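Flap endonuclease 1 (Methanocaldococcus jannaschii, PDB 1A76) cuts 5'-flap structures in DNA and removes nucleotides in the 5'-to-3' direction during replication and repair, using magnesium ions as cofactor. Local coordinates at residues A[2-10]-A[214-222]; A[75-86]-A[144-154]. All blocks are in the same frame, centred on the assembly; numbering follows the deposited sequence.

Interaction 1: A[2-10]-A[214-222]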
ATOM      1  N   GLY A   2       5.508  -8.179   0.498  1.00 39.88           N
ATOM      2  CA  GLY A   2       6.636  -7.449   1.044  1.00 43.28           C
ATOM      3  C   GLY A   2       7.673  -8.372   1.653  1.00 43.96           C
ATOM      4  O   GLY A   2       7.743  -9.546   1.295  1.00 47.12           O
ATOM      5  N   VAL A   3       8.485  -7.843   2.566  1.00 42.47           N
ATOM      6  CA  VAL A   3       9.520  -8.631   3.225  1.00 39.35           C
ATOM      7  C   VAL A   3       8.887  -9.500   4.313  1.00 39.03           C
ATOM      8  O   VAL A   3       8.120  -9.009   5.142  1.00 37.09           O
ATOM      9  CB  VAL A   3      10.603  -7.719   3.850  1.00 40.08           C
ATOM     10  CG1 VAL A   3      11.850  -8.533   4.164  1.00 40.46           C
ATOM     11  CG2 VAL A   3      10.953  -6.590   2.892  1.00 37.50           C
ATOM     12  N   GLN A   4       9.213 -10.791   4.297  1.00 37.79           N
ATOM     13  CA  GLN A   4       8.671 -11.754   5.253  1.00 36.57           C
ATOM     14  C   GLN A   4       9.236 -11.648   6.664  1.00 34.58           C
ATOM     15  O   GLN A   4       9.839 -12.592   7.166  1.00 35.30           O
ATOM     16  CB  GLN A   4       8.890 -13.179   4.739  1.00 38.24           C
ATOM     17  CG  GLN A   4       8.387 -13.417   3.331  1.00 40.06           C
ATOM     18  CD  GLN A   4       7.105 -12.672   3.045  1.00 41.97           C
ATOM     19  OE1 GLN A   4       6.010 -13.156   3.337  1.00 42.29           O
ATOM     20  NE2 GLN A   4       7.230 -11.484   2.472  1.00 42.64           N
ATOM     21  N   PHE A   5       9.017 -10.509   7.306  1.00 32.97           N
ATOM     22  CA  PHE A   5       9.502 -10.277   8.661  1.00 32.77           C
ATOM     23  C   PHE A   5       8.654 -11.013   9.698  1.00 33.61           C
ATOM     24  O   PHE A   5       9.153 -11.406  10.752  1.00 34.58           O
ATOM     25  CB  PHE A   5       9.464  -8.781   8.978  1.00 30.16           C
ATOM     26  CG  PHE A   5      10.664  -8.014   8.486  1.00 26.08           C
ATOM     27  CD1 PHE A   5      11.878  -8.657   8.250  1.00 24.54           C
ATOM     28  CD2 PHE A   5      10.580  -6.637   8.283  1.00 24.65           C
ATOM     29  CE1 PHE A   5      12.986  -7.943   7.823  1.00 23.61           C
ATOM     30  CE2 PHE A   5      11.689  -5.906   7.854  1.00 23.78           C
ATOM     31  CZ  PHE A   5      12.896  -6.560   7.622  1.00 25.45           C
ATOM     32  N   GLY A   6       7.371 -11.176   9.382  1.00 35.84           N
ATOM     33  CA  GLY A   6       6.413 -11.830  10.264  1.00 35.18           C
ATOM     34  C   GLY A   6       6.900 -12.604  11.479  1.00 36.84           C
ATOM     35  O   GLY A   6       6.866 -12.108  12.607  1.00 36.63           O
ATOM     36  N   ASP A   7       7.342 -13.830  11.234  1.00 37.14           N
ATOM     37  CA  ASP A   7       7.828 -14.743  12.261  1.00 36.99           C
ATOM     38  C   ASP A   7       9.060 -14.261  13.026  1.00 32.84           C
ATOM     39  O   ASP A   7       9.434 -14.855  14.029  1.00 34.42           O
ATOM     40  CB  ASP A   7       8.143 -16.096  11.602  1.00 42.10           C
ATOM     41  CG  ASP A   7       8.489 -17.180  12.608  1.00 47.06           C
ATOM     42  OD1 ASP A   7       9.677 -17.292  12.986  1.00 48.76           O
ATOM     43  OD2 ASP A   7       7.570 -17.925  13.015  1.00 52.03           O
ATOM     44  N   PHE A   8       9.675 -13.176  12.575  1.00 26.40           N
ATOM     45  CA  PHE A   8      10.894 -12.712  13.218  1.00 22.18           C
ATOM     46  C   PHE A   8      10.886 -11.404  13.977  1.00 20.50           C
ATOM     47  O   PHE A   8      11.864 -11.073  14.631  1.00 19.94           O
ATOM     48  CB  PHE A   8      12.004 -12.694  12.178  1.00 22.03           C
ATOM     49  CG  PHE A   8      12.084 -13.959  11.389  1.00 22.21           C
ATOM     50  CD1 PHE A   8      12.680 -15.091  11.938  1.00 18.87           C
ATOM     51  CD2 PHE A   8      11.516 -14.040  10.121  1.00 16.92           C
ATOM     52  CE1 PHE A   8      12.709 -16.293  11.239  1.00 20.87           C
ATOM     53  CE2 PHE A   8      11.541 -15.235   9.413  1.00 19.87           C
ATOM     54  CZ  PHE A   8      12.140 -16.367   9.977  1.00 20.22           C
ATOM     55  N   ILE A   9       9.798 -10.659  13.919  1.00 16.73           N
ATOM     56  CA  ILE A   9       9.770  -9.402  14.644  1.00 14.80           C
ATOM     57  C   ILE A   9       8.638  -9.346  15.650  1.00 13.24           C
ATOM     58  O   ILE A   9       7.609 -10.002  15.480  1.00 13.59           O
ATOM     59  CB  ILE A   9       9.652  -8.208  13.673  1.00 12.72           C
ATOM     60  CG1 ILE A   9       8.331  -8.279  12.910  1.00  8.96           C
ATOM     61  CG2 ILE A   9      10.810  -8.234  12.679  1.00 12.59           C
ATOM     62  CD1 ILE A   9       8.170  -7.184  11.886  1.00  6.50           C
ATOM     63  N   PRO A  10       8.832  -8.590  16.744  1.00 11.43           N
ATOM     64  CA  PRO A  10       7.769  -8.480  17.751  1.00 11.39           C
ATOM     65  C   PRO A  10       6.553  -7.754  17.185  1.00 11.06           C
ATOM     66  O   PRO A  10       6.679  -6.837  16.381  1.00  9.04           O
ATOM     67  CB  PRO A  10       8.425  -7.714  18.905  1.00 14.36           C
ATOM     68  CG  PRO A  10       9.602  -7.003  18.293  1.00 11.88           C
ATOM     69  CD  PRO A  10      10.057  -7.855  17.130  1.00 11.20           C
ATOM     70  N   LEU A 214      17.987  -3.179  10.140  1.00  8.77           N
ATOM     71  CA  LEU A 214      16.754  -3.840   9.686  1.00  6.66           C
ATOM     72  C   LEU A 214      16.662  -3.819   8.156  1.00  3.36           C
ATOM     73  O   LEU A 214      16.271  -4.810   7.522  1.00  4.23           O
ATOM     74  CB  LEU A 214      15.518  -3.151  10.303  1.00  6.50           C
ATOM     75  CG  LEU A 214      14.139  -3.792  10.058  1.00  6.54           C
ATOM     76  CD1 LEU A 214      14.138  -5.235  10.563  1.00  4.68           C
ATOM     77  CD2 LEU A 214      13.055  -2.980  10.776  1.00  4.24           C
ATOM     78  N   ILE A 215      17.035  -2.682   7.570  1.00  6.72           N
ATOM     79  CA  ILE A 215      17.034  -2.509   6.119  1.00  8.48           C
ATOM     80  C   ILE A 215      18.038  -3.499   5.488  1.00 11.39           C
ATOM     81  O   ILE A 215      17.792  -4.062   4.424  1.00 11.73           O
ATOM     82  CB  ILE A 215      17.423  -1.041   5.755  1.00  5.28           C
ATOM     83  CG1 ILE A 215      16.274  -0.098   6.112  1.00  7.53           C
ATOM     84  CG2 ILE A 215      17.723  -0.901   4.253  1.00  7.93           C
ATOM     85  CD1 ILE A 215      16.668   1.372   6.149  1.00  5.38           C
ATOM     86  N   ASP A 216      19.167  -3.717   6.157  1.00 10.07           N
ATOM     87  CA  ASP A 216      20.165  -4.648   5.645  1.00  7.18           C
ATOM     88  C   ASP A 216      19.565  -6.062   5.639  1.00  5.56           C
ATOM     89  O   ASP A 216      19.679  -6.785   4.650  1.00 10.19           O
ATOM     90  CB  ASP A 216      21.432  -4.594   6.509  1.00  8.65           C
ATOM     91  CG  ASP A 216      22.340  -3.412   6.158  1.00 12.01           C
ATOM     92  OD1 ASP A 216      22.073  -2.708   5.162  1.00 13.68           O
ATOM     93  OD2 ASP A 216      23.329  -3.187   6.888  1.00 12.71           O
ATOM     94  N   ILE A 217      18.909  -6.443   6.738  1.00  6.43           N
ATOM     95  CA  ILE A 217      18.269  -7.753   6.843  1.00 10.29           C
ATOM     96  C   ILE A 217      17.282  -7.871   5.675  1.00 11.78           C
ATOM     97  O   ILE A 217      17.234  -8.892   4.991  1.00 11.05           O
ATOM     98  CB  ILE A 217      17.492  -7.913   8.184  1.00 10.81           C
ATOM     99  CG1 ILE A 217      18.473  -8.015   9.351  1.00 16.94           C
ATOM    100  CG2 ILE A 217      16.624  -9.171   8.143  1.00  8.69           C
ATOM    101  CD1 ILE A 217      17.838  -7.748  10.702  1.00 16.67           C
ATOM    102  N   ALA A 218      16.520  -6.804   5.440  1.00 13.80           N
ATOM    103  CA  ALA A 218      15.555  -6.772   4.351  1.00 12.10           C
ATOM    104  C   ALA A 218      16.241  -6.981   3.007  1.00 11.24           C
ATOM    105  O   ALA A 218      15.762  -7.744   2.155  1.00 10.95           O
ATOM    106  CB  ALA A 218      14.812  -5.439   4.350  1.00 12.34           C
ATOM    107  N   ILE A 219      17.362  -6.294   2.803  1.00 14.02           N
ATOM    108  CA  ILE A 219      18.086  -6.424   1.551  1.00 14.22           C
ATOM    109  C   ILE A 219      18.557  -7.869   1.362  1.00 15.90           C
ATOM    110  O   ILE A 219      18.425  -8.412   0.266  1.00 15.66           O
ATOM    111  CB  ILE A 219      19.263  -5.419   1.488  1.00 16.73           C
ATOM    112  CG1 ILE A 219      18.697  -3.992   1.333  1.00 16.27           C
ATOM    113  CG2 ILE A 219      20.170  -5.727   0.308  1.00 16.93           C
ATOM    114  CD1 ILE A 219      19.727  -2.879   1.499  1.00 14.60           C
ATOM    115  N   PHE A 220      19.081  -8.491   2.420  1.00 14.57           N
ATOM    116  CA  PHE A 220      19.533  -9.893   2.361  1.00 13.57           C
ATOM    117  C   PHE A 220      18.387 -10.802   1.944  1.00 13.77           C
ATOM    118  O   PHE A 220      18.545 -11.689   1.103  1.00 13.09           O
ATOM    119  CB  PHE A 220      20.000 -10.393   3.738  1.00 12.99           C
ATOM    120  CG  PHE A 220      21.464 -10.181   4.009  1.00 16.53           C
ATOM    121  CD1 PHE A 220      22.430 -10.867   3.280  1.00 17.98           C
ATOM    122  CD2 PHE A 220      21.874  -9.324   5.026  1.00 12.99           C
ATOM    123  CE1 PHE A 220      23.783 -10.706   3.562  1.00 14.59           C
ATOM    124  CE2 PHE A 220      23.219  -9.157   5.315  1.00 15.11           C
ATOM    125  CZ  PHE A 220      24.179  -9.853   4.578  1.00 14.68           C
ATOM    126  N   MET A 221      17.236 -10.601   2.568  1.00 12.01           N
ATOM    127  CA  MET A 221      16.083 -11.439   2.280  1.00 13.97           C
ATOM    128  C   MET A 221      15.555 -11.144   0.893  1.00 13.65           C
ATOM    129  O   MET A 221      15.044 -12.036   0.221  1.00 16.93           O
ATOM    130  CB  MET A 221      15.000 -11.212   3.334  1.00 15.01           C
ATOM    131  CG  MET A 221      15.411 -11.703   4.728  1.00 14.13           C
ATOM    132  SD  MET A 221      14.260 -11.211   6.025  1.00 18.28           S
ATOM    133  CE  MET A 221      12.821 -12.159   5.607  1.00 17.33           C
ATOM    134  N   GLY A 222      15.700  -9.893   0.470  1.00 14.04           N
ATOM    135  CA  GLY A 222      15.247  -9.485  -0.849  1.00 15.03           C
ATOM    136  C   GLY A 222      14.117  -8.476  -0.795  1.00 14.92           C
ATOM    137  O   GLY A 222      13.065  -8.743  -0.196  1.00 14.02           O
TER

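Interaction 2: A[75-86]-A[144-154]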
ATOM      1  N   PRO A  75      -9.252   7.747   8.329  1.00 13.92           N
ATOM      2  CA  PRO A  75      -8.220   7.394   7.362  1.00 14.06           C
ATOM      3  C   PRO A  75      -7.975   8.422   6.261  1.00 15.81           C
ATOM      4  O   PRO A  75      -8.845   9.233   5.905  1.00 15.63           O
ATOM      5  CB  PRO A  75      -8.745   6.087   6.781  1.00 16.09           C
ATOM      6  CG  PRO A  75     -10.271   6.305   6.768  1.00 17.20           C
ATOM      7  CD  PRO A  75     -10.587   7.369   7.825  1.00 11.83           C
ATOM      8  N   ILE A  76      -6.757   8.387   5.742  1.00 13.22           N
ATOM      9  CA  ILE A  76      -6.382   9.227   4.628  1.00 14.39           C
ATOM     10  C   ILE A  76      -5.750   8.201   3.693  1.00 16.04           C
ATOM     11  O   ILE A  76      -4.857   7.449   4.094  1.00 14.95           O
ATOM     12  CB  ILE A  76      -5.366  10.335   5.024  1.00 14.43           C
ATOM     13  CG1 ILE A  76      -4.946  11.098   3.766  1.00 10.93           C
ATOM     14  CG2 ILE A  76      -4.162   9.732   5.746  1.00 15.65           C
ATOM     15  CD1 ILE A  76      -4.766  12.591   3.968  1.00 13.95           C
ATOM     16  N   TRP A  77      -6.244   8.147   2.460  1.00 14.70           N
ATOM     17  CA  TRP A  77      -5.749   7.193   1.483  1.00 12.27           C
ATOM     18  C   TRP A  77      -4.516   7.712   0.751  1.00 12.07           C
ATOM     19  O   TRP A  77      -4.466   8.863   0.312  1.00 12.79           O
ATOM     20  CB  TRP A  77      -6.863   6.860   0.481  1.00 11.34           C
ATOM     21  CG  TRP A  77      -7.898   5.945   1.052  1.00 10.60           C
ATOM     22  CD1 TRP A  77      -8.839   6.253   2.000  1.00  9.07           C
ATOM     23  CD2 TRP A  77      -8.083   4.559   0.738  1.00  8.52           C
ATOM     24  NE1 TRP A  77      -9.591   5.143   2.290  1.00 10.46           N
ATOM     25  CE2 TRP A  77      -9.152   4.091   1.532  1.00  8.62           C
ATOM     26  CE3 TRP A  77      -7.447   3.666  -0.138  1.00  4.77           C
ATOM     27  CZ2 TRP A  77      -9.605   2.763   1.477  1.00  9.26           C
ATOM     28  CZ3 TRP A  77      -7.892   2.350  -0.191  1.00  7.38           C
ATOM     29  CH2 TRP A  77      -8.965   1.911   0.611  1.00  8.91           C
ATOM     30  N   VAL A  78      -3.514   6.854   0.627  1.00 12.27           N
ATOM     31  CA  VAL A  78      -2.286   7.227  -0.052  1.00 11.26           C
ATOM     32  C   VAL A  78      -2.057   6.357  -1.276  1.00 13.65           C
ATOM     33  O   VAL A  78      -1.939   5.128  -1.184  1.00  9.82           O
ATOM     34  CB  VAL A  78      -1.071   7.109   0.886  1.00 12.66           C
ATOM     35  CG1 VAL A  78       0.137   7.738   0.241  1.00 10.54           C
ATOM     36  CG2 VAL A  78      -1.359   7.796   2.198  1.00 11.59           C
ATOM     37  N   PHE A  79      -1.987   7.008  -2.434  1.00 12.63           N
ATOM     38  CA  PHE A  79      -1.781   6.297  -3.676  1.00 14.07           C
ATOM     39  C   PHE A  79      -0.369   6.489  -4.205  1.00 12.54           C
ATOM     40  O   PHE A  79       0.346   7.388  -3.768  1.00 12.10           O
ATOM     41  CB  PHE A  79      -2.840   6.736  -4.683  1.00 12.81           C
ATOM     42  CG  PHE A  79      -4.233   6.311  -4.300  1.00 13.98           C
ATOM     43  CD1 PHE A  79      -4.709   5.040  -4.640  1.00 13.62           C
ATOM     44  CD2 PHE A  79      -5.062   7.167  -3.574  1.00 17.60           C
ATOM     45  CE1 PHE A  79      -5.989   4.627  -4.264  1.00 17.24           C
ATOM     46  CE2 PHE A  79      -6.344   6.769  -3.191  1.00 19.88           C
ATOM     47  CZ  PHE A  79      -6.810   5.497  -3.534  1.00 19.66           C
ATOM     48  N   ASP A  80       0.032   5.616  -5.123  1.00 14.62           N
ATOM     49  CA  ASP A  80       1.374   5.649  -5.698  1.00 17.22           C
ATOM     50  C   ASP A  80       1.560   6.771  -6.705  1.00 20.57           C
ATOM     51  O   ASP A  80       2.663   7.302  -6.865  1.00 20.52           O
ATOM     52  CB  ASP A  80       1.683   4.324  -6.414  1.00 18.49           C
ATOM     53  CG  ASP A  80       2.069   3.207  -5.463  1.00 19.75           C
ATOM     54  OD1 ASP A  80       2.330   3.480  -4.284  1.00 23.88           O
ATOM     55  OD2 ASP A  80       2.112   2.042  -5.899  1.00 22.08           O
ATOM     56  N   GLY A  81       0.483   7.149  -7.382  1.00 22.67           N
ATOM     57  CA  GLY A  81       0.621   8.162  -8.414  1.00 29.81           C
ATOM     58  C   GLY A  81       1.301   7.385  -9.528  1.00 35.15           C
ATOM     59  O   GLY A  81       2.475   7.586  -9.838  1.00 34.21           O
ATOM     60  N   GLU A  82       0.533   6.462 -10.097  1.00 39.19           N
ATOM     61  CA  GLU A  82       0.962   5.555 -11.157  1.00 40.25           C
ATOM     62  C   GLU A  82       1.555   6.158 -12.436  1.00 42.05           C
ATOM     63  O   GLU A  82       2.554   5.657 -12.951  1.00 44.32           O
ATOM     64  CB  GLU A  82      -0.214   4.646 -11.529  1.00 40.68           C
ATOM     65  CG  GLU A  82      -1.351   4.648 -10.500  1.00 41.42           C
ATOM     66  CD  GLU A  82      -2.111   5.968 -10.457  1.00 42.10           C
ATOM     67  OE1 GLU A  82      -2.713   6.347 -11.489  1.00 41.44           O
ATOM     68  OE2 GLU A  82      -2.106   6.621  -9.388  1.00 40.25           O
ATOM     69  N   PRO A  83       0.940   7.224 -12.977  1.00 33.95           N
ATOM     70  CA  PRO A  83       1.461   7.842 -14.203  1.00 33.39           C
ATOM     71  C   PRO A  83       2.988   7.798 -14.334  1.00 34.87           C
ATOM     72  O   PRO A  83       3.719   7.912 -13.336  1.00 32.51           O
ATOM     73  CB  PRO A  83       0.915   9.266 -14.136  1.00 34.86           C
ATOM     74  CG  PRO A  83      -0.408   9.104 -13.436  1.00 33.98           C
ATOM     75  CD  PRO A  83      -0.268   7.917 -12.489  1.00 33.09           C
ATOM     76  N   PRO A  84       3.483   7.653 -15.581  1.00 35.12           N
ATOM     77  CA  PRO A  84       4.894   7.577 -15.962  1.00 35.68           C
ATOM     78  C   PRO A  84       5.876   8.116 -14.930  1.00 35.80           C
ATOM     79  O   PRO A  84       6.245   7.391 -14.001  1.00 36.70           O
ATOM     80  CB  PRO A  84       4.932   8.325 -17.289  1.00 36.44           C
ATOM     81  CG  PRO A  84       3.564   8.006 -17.910  1.00 35.43           C
ATOM     82  CD  PRO A  84       2.620   7.605 -16.777  1.00 36.28           C
ATOM     83  N   LYS A  85       6.308   9.366 -15.078  1.00 37.45           N
ATOM     84  CA  LYS A  85       7.245   9.935 -14.110  1.00 37.29           C
ATOM     85  C   LYS A  85       6.816   9.495 -12.708  1.00 38.58           C
ATOM     86  O   LYS A  85       5.616   9.406 -12.413  1.00 37.92           O
ATOM     87  CB  LYS A  85       7.259  11.466 -14.192  1.00 36.74           C
ATOM     88  CG  LYS A  85       8.503  12.105 -13.572  1.00 36.04           C
ATOM     89  CD  LYS A  85       8.154  13.040 -12.410  1.00 34.12           C
ATOM     90  CE  LYS A  85       9.354  13.899 -12.018  1.00 34.89           C
ATOM     91  NZ  LYS A  85       8.970  15.258 -11.517  1.00 34.66           N
ATOM     92  N   LEU A  86       7.793   9.198 -11.857  1.00 38.40           N
ATOM     93  CA  LEU A  86       7.509   8.755 -10.498  1.00 38.68           C
ATOM     94  C   LEU A  86       8.801   8.761  -9.701  1.00 39.11           C
ATOM     95  O   LEU A  86       8.863   8.252  -8.579  1.00 39.74           O
ATOM     96  CB  LEU A  86       6.910   7.341 -10.514  1.00 40.19           C
ATOM     97  CG  LEU A  86       6.513   6.757  -9.154  1.00 40.52           C
ATOM     98  CD1 LEU A  86       5.016   6.446  -9.140  1.00 39.97           C
ATOM     99  CD2 LEU A  86       7.331   5.503  -8.869  1.00 40.94           C
ATOM    100  N   ILE A 144     -13.703  11.577   1.423  1.00 10.90           N
ATOM    101  CA  ILE A 144     -12.528  11.008   2.091  1.00  9.82           C
ATOM    102  C   ILE A 144     -11.261  11.480   1.370  1.00 10.66           C
ATOM    103  O   ILE A 144     -11.094  11.248   0.173  1.00 11.73           O
ATOM    104  CB  ILE A 144     -12.544   9.456   2.056  1.00 11.91           C
ATOM    105  CG1 ILE A 144     -13.898   8.912   2.552  1.00  9.17           C
ATOM    106  CG2 ILE A 144     -11.367   8.916   2.870  1.00  8.93           C
ATOM    107  CD1 ILE A 144     -14.303   9.384   3.943  1.00 11.85           C
ATOM    108  N   PRO A 145     -10.327  12.087   2.110  1.00 11.68           N
ATOM    109  CA  PRO A 145      -9.085  12.588   1.513  1.00 11.84           C
ATOM    110  C   PRO A 145      -8.059  11.542   1.100  1.00 12.42           C
ATOM    111  O   PRO A 145      -7.900  10.507   1.756  1.00 13.71           O
ATOM    112  CB  PRO A 145      -8.538  13.519   2.588  1.00 11.72           C
ATOM    113  CG  PRO A 145      -9.006  12.888   3.866  1.00 10.63           C
ATOM    114  CD  PRO A 145     -10.363  12.318   3.565  1.00 10.21           C
ATOM    115  N   TYR A 146      -7.367  11.824   0.003  1.00 13.56           N
ATOM    116  CA  TYR A 146      -6.324  10.943  -0.485  1.00 15.87           C
ATOM    117  C   TYR A 146      -5.134  11.760  -0.943  1.00 15.30           C
ATOM    118  O   TYR A 146      -5.249  12.957  -1.182  1.00 17.99           O
ATOM    119  CB  TYR A 146      -6.825  10.043  -1.632  1.00 15.81           C
ATOM    120  CG  TYR A 146      -7.173  10.718  -2.952  1.00 16.84           C
ATOM    121  CD1 TYR A 146      -6.182  11.053  -3.884  1.00 18.50           C
ATOM    122  CD2 TYR A 146      -8.506  10.955  -3.298  1.00 17.02           C
ATOM    123  CE1 TYR A 146      -6.515  11.606  -5.134  1.00 17.71           C
ATOM    124  CE2 TYR A 146      -8.847  11.503  -4.536  1.00 16.21           C
ATOM    125  CZ  TYR A 146      -7.853  11.823  -5.446  1.00 17.68           C
ATOM    126  OH  TYR A 146      -8.210  12.354  -6.664  1.00 19.92           O
ATOM    127  N   VAL A 147      -3.981  11.109  -1.024  1.00 16.52           N
ATOM    128  CA  VAL A 147      -2.760  11.750  -1.473  1.00 16.07           C
ATOM    129  C   VAL A 147      -2.200  10.920  -2.605  1.00 16.27           C
ATOM    130  O   VAL A 147      -2.319   9.699  -2.610  1.00 15.75           O
ATOM    131  CB  VAL A 147      -1.658  11.787  -0.382  1.00 17.00           C
ATOM    132  CG1 VAL A 147      -0.717  12.980  -0.636  1.00 17.63           C
ATOM    133  CG2 VAL A 147      -2.261  11.848   0.989  1.00 19.95           C
ATOM    134  N   GLU A 148      -1.613  11.589  -3.582  1.00 18.42           N
ATOM    135  CA  GLU A 148      -0.977  10.899  -4.679  1.00 21.39           C
ATOM    136  C   GLU A 148       0.499  11.161  -4.388  1.00 21.86           C
ATOM    137  O   GLU A 148       1.006  12.261  -4.591  1.00 22.93           O
ATOM    138  CB  GLU A 148      -1.437  11.501  -6.008  1.00 24.40           C
ATOM    139  CG  GLU A 148      -2.958  11.621  -6.066  1.00 30.73           C
ATOM    140  CD  GLU A 148      -3.480  12.158  -7.383  1.00 32.14           C
ATOM    141  OE1 GLU A 148      -3.749  11.340  -8.287  1.00 30.74           O
ATOM    142  OE2 GLU A 148      -3.635  13.395  -7.508  1.00 36.52           O
ATOM    143  N   ALA A 149       1.167  10.152  -3.843  1.00 20.79           N
ATOM    144  CA  ALA A 149       2.574  10.274  -3.496  1.00 20.98           C
ATOM    145  C   ALA A 149       3.447  10.536  -4.720  1.00 21.84           C
ATOM    146  O   ALA A 149       3.076  10.189  -5.841  1.00 22.22           O
ATOM    147  CB  ALA A 149       3.045   8.999  -2.792  1.00 18.78           C
ATOM    148  N   PRO A 150       4.614  11.176  -4.516  1.00 21.71           N
ATOM    149  CA  PRO A 150       5.542  11.466  -5.615  1.00 22.23           C
ATOM    150  C   PRO A 150       5.962  10.151  -6.272  1.00 23.95           C
ATOM    151  O   PRO A 150       6.186  10.088  -7.474  1.00 26.78           O
ATOM    152  CB  PRO A 150       6.723  12.151  -4.930  1.00 22.27           C
ATOM    153  CG  PRO A 150       6.204  12.619  -3.614  1.00 21.02           C
ATOM    154  CD  PRO A 150       5.105  11.686  -3.221  1.00 19.55           C
ATOM    155  N   SER A 151       6.068   9.100  -5.464  1.00 25.70           N
ATOM    156  CA  SER A 151       6.443   7.783  -5.967  1.00 28.40           C
ATOM    157  C   SER A 151       5.758   6.668  -5.172  1.00 29.70           C
ATOM    158  O   SER A 151       4.557   6.436  -5.327  1.00 30.14           O
ATOM    159  CB  SER A 151       7.963   7.615  -5.911  1.00 31.13           C
ATOM    160  OG  SER A 151       8.572   8.801  -5.431  1.00 36.17           O
ATOM    161  N   GLU A 152       6.518   5.986  -4.319  1.00 30.70           N
ATOM    162  CA  GLU A 152       5.976   4.895  -3.510  1.00 29.28           C
ATOM    163  C   GLU A 152       5.001   5.396  -2.454  1.00 26.25           C
ATOM    164  O   GLU A 152       5.345   6.233  -1.621  1.00 26.93           O
ATOM    165  CB  GLU A 152       7.107   4.126  -2.825  1.00 33.00           C
ATOM    166  CG  GLU A 152       7.981   3.334  -3.790  1.00 37.20           C
ATOM    167  CD  GLU A 152       7.500   1.909  -3.981  1.00 41.26           C
ATOM    168  OE1 GLU A 152       6.463   1.714  -4.653  1.00 43.74           O
ATOM    169  OE2 GLU A 152       8.161   0.983  -3.457  1.00 44.27           O
ATOM    170  N   GLY A 153       3.782   4.868  -2.491  1.00 23.98           N
ATOM    171  CA  GLY A 153       2.774   5.275  -1.532  1.00 21.60           C
ATOM    172  C   GLY A 153       3.127   4.859  -0.116  1.00 21.00           C
ATOM    173  O   GLY A 153       2.822   5.569   0.832  1.00 20.15           O
ATOM    174  N   GLU A 154       3.765   3.704   0.030  1.00 18.88           N
ATOM    175  CA  GLU A 154       4.147   3.223   1.354  1.00 16.35           C
ATOM    176  C   GLU A 154       5.153   4.173   1.977  1.00 11.84           C
ATOM    177  O   GLU A 154       5.186   4.328   3.193  1.00 13.00           O
ATOM    178  CB  GLU A 154       4.733   1.809   1.276  1.00 18.34           C
ATOM    179  CG  GLU A 154       5.982   1.711   0.449  1.00 25.39           C
ATOM    180  CD  GLU A 154       5.731   1.113  -0.914  1.00 27.86           C
ATOM    181  OE1 GLU A 154       4.745   1.511  -1.567  1.00 34.05           O
ATOM    182  OE2 GLU A 154       6.528   0.247  -1.332  1.00 33.59           O
TER

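Interaction 1: A[2-10]-A[214-222]
The carbonyl O of Phe5, whose ring lies against helix 211-221, accepts two backbone N-H groups of its own segment: Phe8 N at 2.6 Å from Phe5 O, and Ile9 N, weakly, at 3.3 Å from the same oxygen. These bonds close a short 3-10 turn right after Phe5, whose ring makes a Met-aromatic contact with Met221. No hydrogen bond crosses to the helix, probably the first helix of the helix-three-turn-helix motif of this family, so apolar side chains carry the contact.

Phe5 places CG beside its backbone N (chi1 -84°), which turns the rim of the ring onto the helix. Its CZ reaches Leu214 CD1 at 3.5 Å, and Ala218 CB sits near the same corner, small enough to let a ring come close to the helix. Ile217 CG2 comes in near the ring plane, meeting the edge at Phe5 CE1 (3.9 Å). Met221 SD lies obliquely, 5.1 Å from the Phe5 ring centroid and 68° off the normal. Val3 covers one ring face off-centre, its CG1 3.9 Å above the Phe5 plane, and the same methyl touches the sulfur and methyl of Met221. Val3 CG1 also lies 4.1 Å from Ala218 CA, so a branched valine meets ring, thioether and helix backbone. Its backbone N is hydrogen-bonded to OD1 of Asp175, a residue predicted to bind the second magnesium.

Gln4 centres an inverse gamma turn closed by Phe5 N and Val3 O. Gly222 follows the helix with positive phi (115°), where a CB would jam against the preceding carbonyl O. The flexible methionine chain runs extended to its sulfur and then bends, setting Met221 CE 3.4 Å from Gln4 O.

Interaction 2: A[75-86]-A[144-154]
Val147 N gives a short hydrogen bond (2.7 Å) to Trp77 O, within a parallel strand pair at one edge of the central sheet of this PIN-like nuclease fold. Trp77 N gives to Pro145 O, Phe79 N to Val147 O almost straight (174°), and Ala149 N to Phe79 O, so donors and acceptors alternate as parallel strands require.

Beyond the strands, Asp80 OD1 takes the N-H of Gly153 at 2.7 Å, on its anti side and 25° out of the carboxylate plane. Gly153 begins helix 153-162, with Glu152 at the N-cap, and a CB there would collide with Asp80 OD1. Replacing Asp80 by an alanine would probably leave Gly153 N without this acceptor and take from the metal site a carboxylate predicted to bind the first magnesium. Glu154 OE1, a manganese ligand here, stands 4.1 Å from Asp80 OD1. Glu148 OE1 is paired with Lys136, which Glu82 also engages.

Trp77 and Phe79 point to the face covered by helix 28-38, where their broad apolar rings meet Ala31 and Phe35 (Trp77) and Met29 (Phe79). The Phe79 edge points at the Tyr146 face, offset, with planes at 89°, and Phe79 CE2 lies 3.7 Å from Tyr146 CB.

In the fold
Both contacts join the N-domain to the I-domain, and both lie near the metal centre, at different distances from it: their centres are 24 Å apart, their nearest atoms about 8 Å, and they do not touch. Interaction 2 supplies first-shell chemistry, since the side chain of Glu154 is about 2 Å from a manganese ion and about 5 Å from the side chain of Asp224. Interaction 1 stands further back. The side chain of Val3 is about 7 Å from a manganese ion and about 3 Å from that of Asp175, a predicted ligand of the second magnesium. In sequence, segments 75-86 and 144-154 both fall between 2-10 and 214-222.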